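Local atomic coordinates of DNMT2 (Spodoptera frugiperda, PDB entry 4H0N), a protein that probably methylates cytosine 38 in the anticodon loop of tRNA(Asp), and cytosines in DNA, using S-adenosyl-L-methionine as methyl donor. Residues S246-Y260 and E275-P287. The protein carries 3 engineered substitutions. Residues are numbered along the deposited sequence; the frame is centred on the assembly and turned at random.
Sequences SIFTDKPREVVQKCY and ELFKELKLRYFTP
Phe-248 and Arg-283 form a single antiparallel, hydrogen-bonded bridge: Phe-248 N donates to Arg-283 O at 3.0 Å and Arg-283 N to Phe-248 O at 2.9 Å. Their side chains run alongside each other in the same direction. Phe-248 CD2 lies over one face of the guanidinium, 3.5 Å from Arg-283 CZ, with ring and guanidinium planes 51° apart, inclined and not stacked. Arg-283 NH1 turns back to Tyr-284 O (2.9 Å), almost within the guanidinium plane, and makes a salt bridge to Glu-289. On Phe-285, one ring face receives Phe-248 CB in a CH-pi contact. With chi1 at -169°, Thr-249 swings OG1 away from its own N and donates to Leu-280 O at 2.7 Å. Farther along, Cys-259 SG sits over one face of the Phe-277 ring, 4.0 Å from its centroid, while that ring's edge points at the face of Tyr-260, planes at 81°. Leu-280 packs beside them, CD1 against Cys-259 SG and CD2 against Val-255 CG1 (3.9 Å). Shortening Arg-283 to an alanine is likely to leave Glu-289 without this charge partner and the Phe-248 ring without its guanidinium neighbour. Away from the cofactor site, strand 247-248, paired in parallel with 222-223, and helix 253-262 are thus tied to the end of helix 271-278 and the chain leading to helix 287-293: a backbone bridge flanked by apolar and guanidinium packing passes into a sulfur-aromatic and aliphatic cluster, the buried arginine's charge probably offset by Glu-289.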
ATOM      1  N   SER A 246     -11.507  -8.116  -3.402  1.00 25.52           N
ATOM      2  CA  SER A 246     -12.112  -9.284  -4.026  1.00 25.12           C
ATOM      3  C   SER A 246     -12.519 -10.356  -3.025  1.00 24.90           C
ATOM      4  O   SER A 246     -12.019 -10.414  -1.898  1.00 24.64           O
ATOM      5  CB  SER A 246     -11.174  -9.890  -5.071  1.00 24.13           C
ATOM      6  OG  SER A 246     -11.182  -9.131  -6.266  1.00 26.66           O
ATOM      7  N   ILE A 247     -13.436 -11.206  -3.469  1.00 25.35           N
ATOM      8  CA  ILE A 247     -13.911 -12.352  -2.706  1.00 28.82           C
ATOM      9  C   ILE A 247     -13.438 -13.625  -3.413  1.00 31.41           C
ATOM     10  O   ILE A 247     -13.316 -13.646  -4.639  1.00 34.82           O
ATOM     11  CB  ILE A 247     -15.450 -12.306  -2.588  1.00 36.10           C
ATOM     12  CG1 ILE A 247     -15.850 -11.177  -1.644  1.00 45.24           C
ATOM     13  CG2 ILE A 247     -16.011 -13.608  -2.077  1.00 41.43           C
ATOM     14  CD1 ILE A 247     -15.116 -11.216  -0.331  1.00 43.75           C
ATOM     15  N   PHE A 248     -13.144 -14.671  -2.647  1.00 34.06           N
ATOM     16  CA  PHE A 248     -12.623 -15.905  -3.220  1.00 24.48           C
ATOM     17  C   PHE A 248     -13.532 -17.106  -2.974  1.00 25.68           C
ATOM     18  O   PHE A 248     -14.210 -17.185  -1.948  1.00 26.51           O
ATOM     19  CB  PHE A 248     -11.229 -16.197  -2.662  1.00 23.84           C
ATOM     20  CG  PHE A 248     -10.689 -17.533  -3.067  1.00 29.12           C
ATOM     21  CD1 PHE A 248     -10.135 -17.712  -4.321  1.00 36.60           C
ATOM     22  CD2 PHE A 248     -10.751 -18.615  -2.204  1.00 25.30           C
ATOM     23  CE1 PHE A 248      -9.647 -18.946  -4.710  1.00 42.21           C
ATOM     24  CE2 PHE A 248     -10.262 -19.847  -2.582  1.00 47.72           C
ATOM     25  CZ  PHE A 248      -9.708 -20.014  -3.837  1.00 44.22           C
ATOM     26  N   THR A 249     -13.526 -18.040  -3.921  1.00 27.44           N
ATOM     27  CA  THR A 249     -14.179 -19.331  -3.750  1.00 29.34           C
ATOM     28  C   THR A 249     -13.350 -20.421  -4.414  1.00 31.16           C
ATOM     29  O   THR A 249     -12.534 -20.139  -5.290  1.00 33.04           O
ATOM     30  CB  THR A 249     -15.593 -19.352  -4.346  1.00 28.77           C
ATOM     31  OG1 THR A 249     -16.265 -20.538  -3.914  1.00 46.36           O
ATOM     32  CG2 THR A 249     -15.541 -19.341  -5.857  1.00 28.79           C
ATOM     33  N   ASP A 250     -13.555 -21.663  -3.991  1.00 35.93           N
ATOM     34  CA  ASP A 250     -12.835 -22.793  -4.566  1.00 39.01           C
ATOM     35  C   ASP A 250     -13.663 -23.412  -5.676  1.00 36.67           C
ATOM     36  O   ASP A 250     -13.181 -24.257  -6.432  1.00 42.97           O
ATOM     37  CB  ASP A 250     -12.536 -23.840  -3.496  1.00 55.47           C
ATOM     38  CG  ASP A 250     -11.767 -23.269  -2.324  1.00 76.60           C
ATOM     39  OD1 ASP A 250     -10.530 -23.441  -2.283  1.00 79.89           O
ATOM     40  OD2 ASP A 250     -12.402 -22.640  -1.448  1.00 88.71           O
ATOM     41  N   LYS A 251     -14.918 -22.979  -5.764  1.00 32.30           N
ATOM     42  CA  LYS A 251     -15.865 -23.525  -6.727  1.00 33.92           C
ATOM     43  C   LYS A 251     -15.551 -23.012  -8.134  1.00 33.46           C
ATOM     44  O   LYS A 251     -14.951 -21.952  -8.293  1.00 31.77           O
ATOM     45  CB  LYS A 251     -17.307 -23.143  -6.350  1.00 34.52           C
ATOM     46  CG  LYS A 251     -17.835 -23.653  -5.012  1.00 40.24           C
ATOM     47  CD  LYS A 251     -17.949 -25.152  -5.062  1.00 53.71           C
ATOM     48  CE  LYS A 251     -19.067 -25.690  -4.194  1.00 60.88           C
ATOM     49  NZ  LYS A 251     -18.837 -27.117  -3.899  1.00 62.57           N
ATOM     50  N   PRO A 252     -15.923 -23.785  -9.164  1.00 35.47           N
ATOM     51  CA  PRO A 252     -15.788 -23.336 -10.555  1.00 35.60           C
ATOM     52  C   PRO A 252     -16.630 -22.092 -10.822  1.00 36.93           C
ATOM     53  O   PRO A 252     -17.701 -21.932 -10.235  1.00 36.31           O
ATOM     54  CB  PRO A 252     -16.333 -24.522 -11.356  1.00 38.18           C
ATOM     55  CG  PRO A 252     -16.139 -25.692 -10.459  1.00 39.41           C
ATOM     56  CD  PRO A 252     -16.381 -25.180  -9.080  1.00 37.80           C
ATOM     57  N   ARG A 253     -16.144 -21.225 -11.705  1.00 29.63           N
ATOM     58  CA  ARG A 253     -16.851 -19.997 -12.035  1.00 29.54           C
ATOM     59  C   ARG A 253     -18.213 -20.290 -12.660  1.00 36.47           C
ATOM     60  O   ARG A 253     -19.144 -19.493 -12.546  1.00 37.17           O
ATOM     61  CB  ARG A 253     -16.014 -19.135 -12.978  1.00 35.38           C
ATOM     62  CG  ARG A 253     -16.591 -17.753 -13.218  1.00 40.12           C
ATOM     63  CD  ARG A 253     -15.883 -17.070 -14.363  1.00 57.60           C
ATOM     64  NE  ARG A 253     -14.436 -17.262 -14.289  1.00 74.57           N
ATOM     65  CZ  ARG A 253     -13.612 -17.119 -15.322  1.00 86.95           C
ATOM     66  NH1 ARG A 253     -14.090 -16.786 -16.514  1.00 90.03           N
ATOM     67  NH2 ARG A 253     -12.308 -17.312 -15.167  1.00 90.90           N
ATOM     68  N   GLU A 254     -18.327 -21.440 -13.316  1.00 40.13           N
ATOM     69  CA  GLU A 254     -19.585 -21.837 -13.932  1.00 39.98           C
ATOM     70  C   GLU A 254     -20.648 -22.075 -12.865  1.00 40.64           C
ATOM     71  O   GLU A 254     -21.812 -21.713 -13.039  1.00 36.05           O
ATOM     72  CB  GLU A 254     -19.385 -23.092 -14.775  1.00 37.15           C
ATOM     73  CG  GLU A 254     -20.432 -23.269 -15.853  1.00 49.68           C
ATOM     74  CD  GLU A 254     -19.964 -24.184 -16.969  1.00 51.70           C
ATOM     75  OE1 GLU A 254     -20.662 -24.263 -18.006  1.00 51.88           O
ATOM     76  OE2 GLU A 254     -18.898 -24.819 -16.811  1.00 52.42           O
ATOM     77  N   VAL A 255     -20.237 -22.675 -11.754  1.00 32.24           N
ATOM     78  CA  VAL A 255     -21.137 -22.894 -10.633  1.00 38.75           C
ATOM     79  C   VAL A 255     -21.596 -21.560 -10.040  1.00 31.82           C
ATOM     80  O   VAL A 255     -22.771 -21.384  -9.710  1.00 33.21           O
ATOM     81  CB  VAL A 255     -20.472 -23.767  -9.547  1.00 42.32           C
ATOM     82  CG1 VAL A 255     -21.342 -23.845  -8.304  1.00 37.41           C
ATOM     83  CG2 VAL A 255     -20.187 -25.162 -10.095  1.00 33.00           C
ATOM     84  N   VAL A 256     -20.662 -20.620  -9.926  1.00 33.95           N
ATOM     85  CA  VAL A 256     -20.957 -19.282  -9.414  1.00 41.25           C
ATOM     86  C   VAL A 256     -22.029 -18.581 -10.257  1.00 45.45           C
ATOM     87  O   VAL A 256     -22.901 -17.891  -9.723  1.00 42.13           O
ATOM     88  CB  VAL A 256     -19.669 -18.407  -9.335  1.00 27.71           C
ATOM     89  CG1 VAL A 256     -19.998 -16.959  -8.964  1.00 25.11           C
ATOM     90  CG2 VAL A 256     -18.679 -18.998  -8.338  1.00 25.42           C
ATOM     91  N   GLN A 257     -21.974 -18.782 -11.568  1.00 54.84           N
ATOM     92  CA  GLN A 257     -22.927 -18.163 -12.485  1.00 56.09           C
ATOM     93  C   GLN A 257     -24.341 -18.737 -12.375  1.00 56.38           C
ATOM     94  O   GLN A 257     -25.323 -18.001 -12.479  1.00 58.51           O
ATOM     95  CB  GLN A 257     -22.426 -18.291 -13.918  1.00 57.46           C
ATOM     96  CG  GLN A 257     -21.181 -17.485 -14.197  1.00 65.25           C
ATOM     97  CD  GLN A 257     -21.498 -16.063 -14.603  1.00 80.34           C
ATOM     98  OE1 GLN A 257     -22.575 -15.543 -14.305  1.00 87.33           O
ATOM     99  NE2 GLN A 257     -20.564 -15.427 -15.304  1.00 80.17           N
ATOM    100  N   LYS A 258     -24.437 -20.048 -12.179  1.00 45.17           N
ATOM    101  CA  LYS A 258     -25.734 -20.704 -12.041  1.00 42.05           C
ATOM    102  C   LYS A 258     -26.449 -20.176 -10.804  1.00 36.57           C
ATOM    103  O   LYS A 258     -27.654 -19.913 -10.833  1.00 37.43           O
ATOM    104  CB  LYS A 258     -25.558 -22.220 -11.943  1.00 47.82           C
ATOM    105  CG  LYS A 258     -26.836 -23.015 -12.174  1.00 61.82           C
ATOM    106  CD  LYS A 258     -26.556 -24.519 -12.162  1.00 69.51           C
ATOM    107  CE  LYS A 258     -27.588 -25.291 -12.976  1.00 72.97           C
ATOM    108  NZ  LYS A 258     -27.400 -26.768 -12.861  1.00 70.60           N
ATOM    109  N   CYS A 259     -25.695 -20.013  -9.721  1.00 33.56           N
ATOM    110  CA  CYS A 259     -26.243 -19.502  -8.476  1.00 34.10           C
ATOM    111  C   CYS A 259     -26.762 -18.087  -8.672  1.00 41.68           C
ATOM    112  O   CYS A 259     -27.876 -17.764  -8.258  1.00 48.64           O
ATOM    113  CB  CYS A 259     -25.182 -19.512  -7.380  1.00 29.85           C
ATOM    114  SG  CYS A 259     -25.696 -18.714  -5.841  1.00 34.26           S
ATOM    115  N   TYR A 260     -25.952 -17.250  -9.312  1.00 30.77           N
ATOM    116  CA  TYR A 260     -26.339 -15.876  -9.607  1.00 36.47           C
ATOM    117  C   TYR A 260     -27.621 -15.811 -10.431  1.00 41.20           C
ATOM    118  O   TYR A 260     -28.448 -14.926 -10.227  1.00 51.88           O
ATOM    119  CB  TYR A 260     -25.212 -15.142 -10.335  1.00 40.85           C
ATOM    120  CG  TYR A 260     -24.322 -14.324  -9.428  1.00 39.01           C
ATOM    121  CD1 TYR A 260     -24.705 -13.061  -9.006  1.00 48.09           C
ATOM    122  CD2 TYR A 260     -23.094 -14.811  -9.004  1.00 39.34           C
ATOM    123  CE1 TYR A 260     -23.893 -12.305  -8.176  1.00 48.65           C
ATOM    124  CE2 TYR A 260     -22.275 -14.065  -8.179  1.00 41.17           C
ATOM    125  CZ  TYR A 260     -22.679 -12.813  -7.768  1.00 45.97           C
ATOM    126  OH  TYR A 260     -21.864 -12.068  -6.947  1.00 50.35           O
ATOM    127  N   GLU A 275     -29.591 -18.387   0.814  1.00 43.55           N
ATOM    128  CA  GLU A 275     -29.307 -19.822   0.886  1.00 49.01           C
ATOM    129  C   GLU A 275     -28.511 -20.301  -0.329  1.00 49.00           C
ATOM    130  O   GLU A 275     -27.648 -21.173  -0.210  1.00 49.78           O
ATOM    131  CB  GLU A 275     -30.588 -20.652   1.047  1.00 72.41           C
ATOM    132  CG  GLU A 275     -31.478 -20.709  -0.194  1.00 90.17           C
ATOM    133  CD  GLU A 275     -32.140 -22.064  -0.380  1.00103.34           C
ATOM    134  OE1 GLU A 275     -31.559 -23.075   0.069  1.00106.48           O
ATOM    135  OE2 GLU A 275     -33.235 -22.122  -0.977  1.00108.06           O
ATOM    136  N   LEU A 276     -28.794 -19.718  -1.490  1.00 38.54           N
ATOM    137  CA  LEU A 276     -28.074 -20.077  -2.703  1.00 41.36           C
ATOM    138  C   LEU A 276     -26.621 -19.606  -2.642  1.00 40.07           C
ATOM    139  O   LEU A 276     -25.713 -20.309  -3.082  1.00 44.36           O
ATOM    140  CB  LEU A 276     -28.775 -19.501  -3.933  1.00 36.44           C
ATOM    141  CG  LEU A 276     -30.216 -19.964  -4.142  1.00 38.41           C
ATOM    142  CD1 LEU A 276     -30.763 -19.457  -5.466  1.00 39.20           C
ATOM    143  CD2 LEU A 276     -30.303 -21.479  -4.061  1.00 41.17           C
ATOM    144  N   PHE A 277     -26.404 -18.418  -2.090  1.00 38.96           N
ATOM    145  CA  PHE A 277     -25.058 -17.876  -1.956  1.00 40.41           C
ATOM    146  C   PHE A 277     -24.301 -18.472  -0.779  1.00 44.67           C
ATOM    147  O   PHE A 277     -23.072 -18.467  -0.764  1.00 55.75           O
ATOM    148  CB  PHE A 277     -25.099 -16.353  -1.840  1.00 44.02           C
ATOM    149  CG  PHE A 277     -25.379 -15.669  -3.137  1.00 46.08           C
ATOM    150  CD1 PHE A 277     -24.388 -15.545  -4.093  1.00 41.30           C
ATOM    151  CD2 PHE A 277     -26.635 -15.161  -3.410  1.00 49.55           C
ATOM    152  CE1 PHE A 277     -24.640 -14.924  -5.298  1.00 42.52           C
ATOM    153  CE2 PHE A 277     -26.894 -14.541  -4.611  1.00 50.77           C
ATOM    154  CZ  PHE A 277     -25.895 -14.421  -5.558  1.00 48.95           C
ATOM    155  N   LYS A 278     -25.035 -18.974   0.210  1.00 38.77           N
ATOM    156  CA  LYS A 278     -24.422 -19.638   1.352  1.00 29.51           C
ATOM    157  C   LYS A 278     -23.660 -20.886   0.906  1.00 40.25           C
ATOM    158  O   LYS A 278     -22.630 -21.233   1.488  1.00 39.01           O
ATOM    159  CB  LYS A 278     -25.485 -20.010   2.389  1.00 33.85           C
ATOM    160  CG  LYS A 278     -25.394 -19.248   3.703  1.00 39.61           C
ATOM    161  CD  LYS A 278     -24.929 -20.153   4.835  1.00 47.60           C
ATOM    162  CE  LYS A 278     -25.737 -21.443   4.862  1.00 57.80           C
ATOM    163  NZ  LYS A 278     -25.454 -22.293   6.055  1.00 59.40           N
ATOM    164  N   GLU A 279     -24.158 -21.545  -0.139  1.00 39.95           N
ATOM    165  CA  GLU A 279     -23.585 -22.809  -0.598  1.00 40.43           C
ATOM    166  C   GLU A 279     -22.524 -22.635  -1.682  1.00 38.41           C
ATOM    167  O   GLU A 279     -22.098 -23.610  -2.308  1.00 38.00           O
ATOM    168  CB  GLU A 279     -24.683 -23.782  -1.051  1.00 54.80           C
ATOM    169  CG  GLU A 279     -25.535 -23.309  -2.224  1.00 67.61           C
ATOM    170  CD  GLU A 279     -26.845 -24.079  -2.348  1.00 85.44           C
ATOM    171  OE1 GLU A 279     -27.641 -24.061  -1.383  1.00 91.03           O
ATOM    172  OE2 GLU A 279     -27.085 -24.699  -3.407  1.00 88.71           O
ATOM    173  N   LEU A 280     -22.097 -21.392  -1.891  1.00 35.95           N
ATOM    174  CA  LEU A 280     -20.972 -21.101  -2.773  1.00 32.08           C
ATOM    175  C   LEU A 280     -19.646 -21.101  -2.010  1.00 30.91           C
ATOM    176  O   LEU A 280     -18.582 -21.020  -2.614  1.00 31.30           O
ATOM    177  CB  LEU A 280     -21.170 -19.756  -3.484  1.00 29.05           C
ATOM    178  CG  LEU A 280     -21.923 -19.796  -4.815  1.00 36.61           C
ATOM    179  CD1 LEU A 280     -21.888 -18.433  -5.499  1.00 24.35           C
ATOM    180  CD2 LEU A 280     -21.338 -20.878  -5.715  1.00 25.88           C
ATOM    181  N   LYS A 281     -19.730 -21.193  -0.686  1.00 34.88           N
ATOM    182  CA  LYS A 281     -18.575 -21.099   0.211  1.00 34.31           C
ATOM    183  C   LYS A 281     -17.638 -19.894  -0.053  1.00 32.46           C
ATOM    184  O   LYS A 281     -16.419 -19.987   0.128  1.00 31.94           O
ATOM    185  CB  LYS A 281     -17.813 -22.441   0.312  1.00 67.82           C
ATOM    186  CG  LYS A 281     -16.802 -22.728  -0.820  1.00 85.68           C
ATOM    187  CD  LYS A 281     -16.123 -24.097  -0.663  1.00 93.39           C
ATOM    188  CE  LYS A 281     -16.254 -24.916  -1.862  1.00 97.02           C
ATOM    189  NZ  LYS A 281     -16.021 -26.371  -1.535  1.00102.03           N
ATOM    190  N   LEU A 282     -18.214 -18.763  -0.458  1.00 31.66           N
ATOM    191  CA  LEU A 282     -17.434 -17.543  -0.638  1.00 30.10           C
ATOM    192  C   LEU A 282     -16.762 -17.169   0.671  1.00 29.80           C
ATOM    193  O   LEU A 282     -17.386 -17.203   1.725  1.00 33.24           O
ATOM    194  CB  LEU A 282     -18.323 -16.394  -1.095  1.00 29.74           C
ATOM    195  CG  LEU A 282     -18.993 -16.596  -2.449  1.00 30.60           C
ATOM    196  CD1 LEU A 282     -19.977 -15.476  -2.731  1.00 30.21           C
ATOM    197  CD2 LEU A 282     -17.940 -16.670  -3.531  1.00 30.51           C
ATOM    198  N   ARG A 283     -15.484 -16.821   0.603  1.00 28.75           N
ATOM    199  CA  ARG A 283     -14.739 -16.439   1.795  1.00 28.56           C
ATOM    200  C   ARG A 283     -13.815 -15.284   1.477  1.00 27.06           C
ATOM    201  O   ARG A 283     -13.490 -15.040   0.318  1.00 33.49           O
ATOM    202  CB  ARG A 283     -13.904 -17.609   2.304  1.00 32.71           C
ATOM    203  CG  ARG A 283     -12.694 -17.921   1.438  1.00 28.72           C
ATOM    204  CD  ARG A 283     -11.588 -18.523   2.284  1.00 29.80           C
ATOM    205  NE  ARG A 283     -10.577 -19.211   1.488  1.00 29.42           N
ATOM    206  CZ  ARG A 283      -9.439 -18.658   1.086  1.00 30.82           C
ATOM    207  NH1 ARG A 283      -9.165 -17.396   1.397  1.00 33.76           N
ATOM    208  NH2 ARG A 283      -8.579 -19.366   0.369  1.00 28.84           N
ATOM    209  N   TYR A 284     -13.385 -14.575   2.512  1.00 34.03           N
ATOM    210  CA  TYR A 284     -12.391 -13.529   2.345  1.00 26.67           C
ATOM    211  C   TYR A 284     -10.995 -14.126   2.171  1.00 25.28           C
ATOM    212  O   TYR A 284     -10.758 -15.287   2.508  1.00 26.23           O
ATOM    213  CB  TYR A 284     -12.403 -12.597   3.549  1.00 25.85           C
ATOM    214  CG  TYR A 284     -13.719 -11.889   3.761  1.00 32.19           C
ATOM    215  CD1 TYR A 284     -14.137 -10.882   2.901  1.00 25.75           C
ATOM    216  CD2 TYR A 284     -14.541 -12.216   4.834  1.00 37.06           C
ATOM    217  CE1 TYR A 284     -15.339 -10.225   3.094  1.00 26.55           C
ATOM    218  CE2 TYR A 284     -15.748 -11.567   5.036  1.00 38.91           C
ATOM    219  CZ  TYR A 284     -16.141 -10.575   4.164  1.00 38.04           C
ATOM    220  OH  TYR A 284     -17.339  -9.927   4.370  1.00 36.57           O
ATOM    221  N   PHE A 285     -10.074 -13.336   1.626  1.00 24.11           N
ATOM    222  CA  PHE A 285      -8.671 -13.718   1.659  1.00 23.91           C
ATOM    223  C   PHE A 285      -8.186 -13.563   3.097  1.00 26.05           C
ATOM    224  O   PHE A 285      -8.599 -12.639   3.799  1.00 24.38           O
ATOM    225  CB  PHE A 285      -7.837 -12.847   0.713  1.00 29.72           C
ATOM    226  CG  PHE A 285      -8.087 -13.115  -0.753  1.00 29.51           C
ATOM    227  CD1 PHE A 285      -7.548 -14.237  -1.371  1.00 36.84           C
ATOM    228  CD2 PHE A 285      -8.850 -12.241  -1.515  1.00 24.97           C
ATOM    229  CE1 PHE A 285      -7.777 -14.487  -2.719  1.00 33.94           C
ATOM    230  CE2 PHE A 285      -9.081 -12.484  -2.863  1.00 26.61           C
ATOM    231  CZ  PHE A 285      -8.545 -13.606  -3.466  1.00 28.76           C
ATOM    232  N   THR A 286      -7.331 -14.477   3.545  1.00 41.99           N
ATOM    233  CA  THR A 286      -6.755 -14.381   4.881  1.00 46.05           C
ATOM    234  C   THR A 286      -5.671 -13.310   4.868  1.00 50.27           C
ATOM    235  O   THR A 286      -5.108 -13.026   3.808  1.00 57.08           O
ATOM    236  CB  THR A 286      -6.108 -15.702   5.314  1.00 31.31           C
ATOM    237  OG1 THR A 286      -4.829 -15.826   4.682  1.00 26.87           O
ATOM    238  CG2 THR A 286      -6.991 -16.882   4.942  1.00 28.33           C
ATOM    239  N   PRO A 287      -5.373 -12.709   6.039  1.00 40.52           N
ATOM    240  CA  PRO A 287      -4.307 -11.705   6.153  1.00 38.71           C
ATOM    241  C   PRO A 287      -2.991 -12.190   5.556  1.00 42.50           C
ATOM    242  O   PRO A 287      -2.242 -11.403   4.974  1.00 43.09           O
ATOM    243  CB  PRO A 287      -4.160 -11.540   7.664  1.00 27.36           C
ATOM    244  CG  PRO A 287      -5.529 -11.793   8.186  1.00 27.52           C
ATOM    245  CD  PRO A 287      -6.093 -12.883   7.317  1.00 29.68           C
TER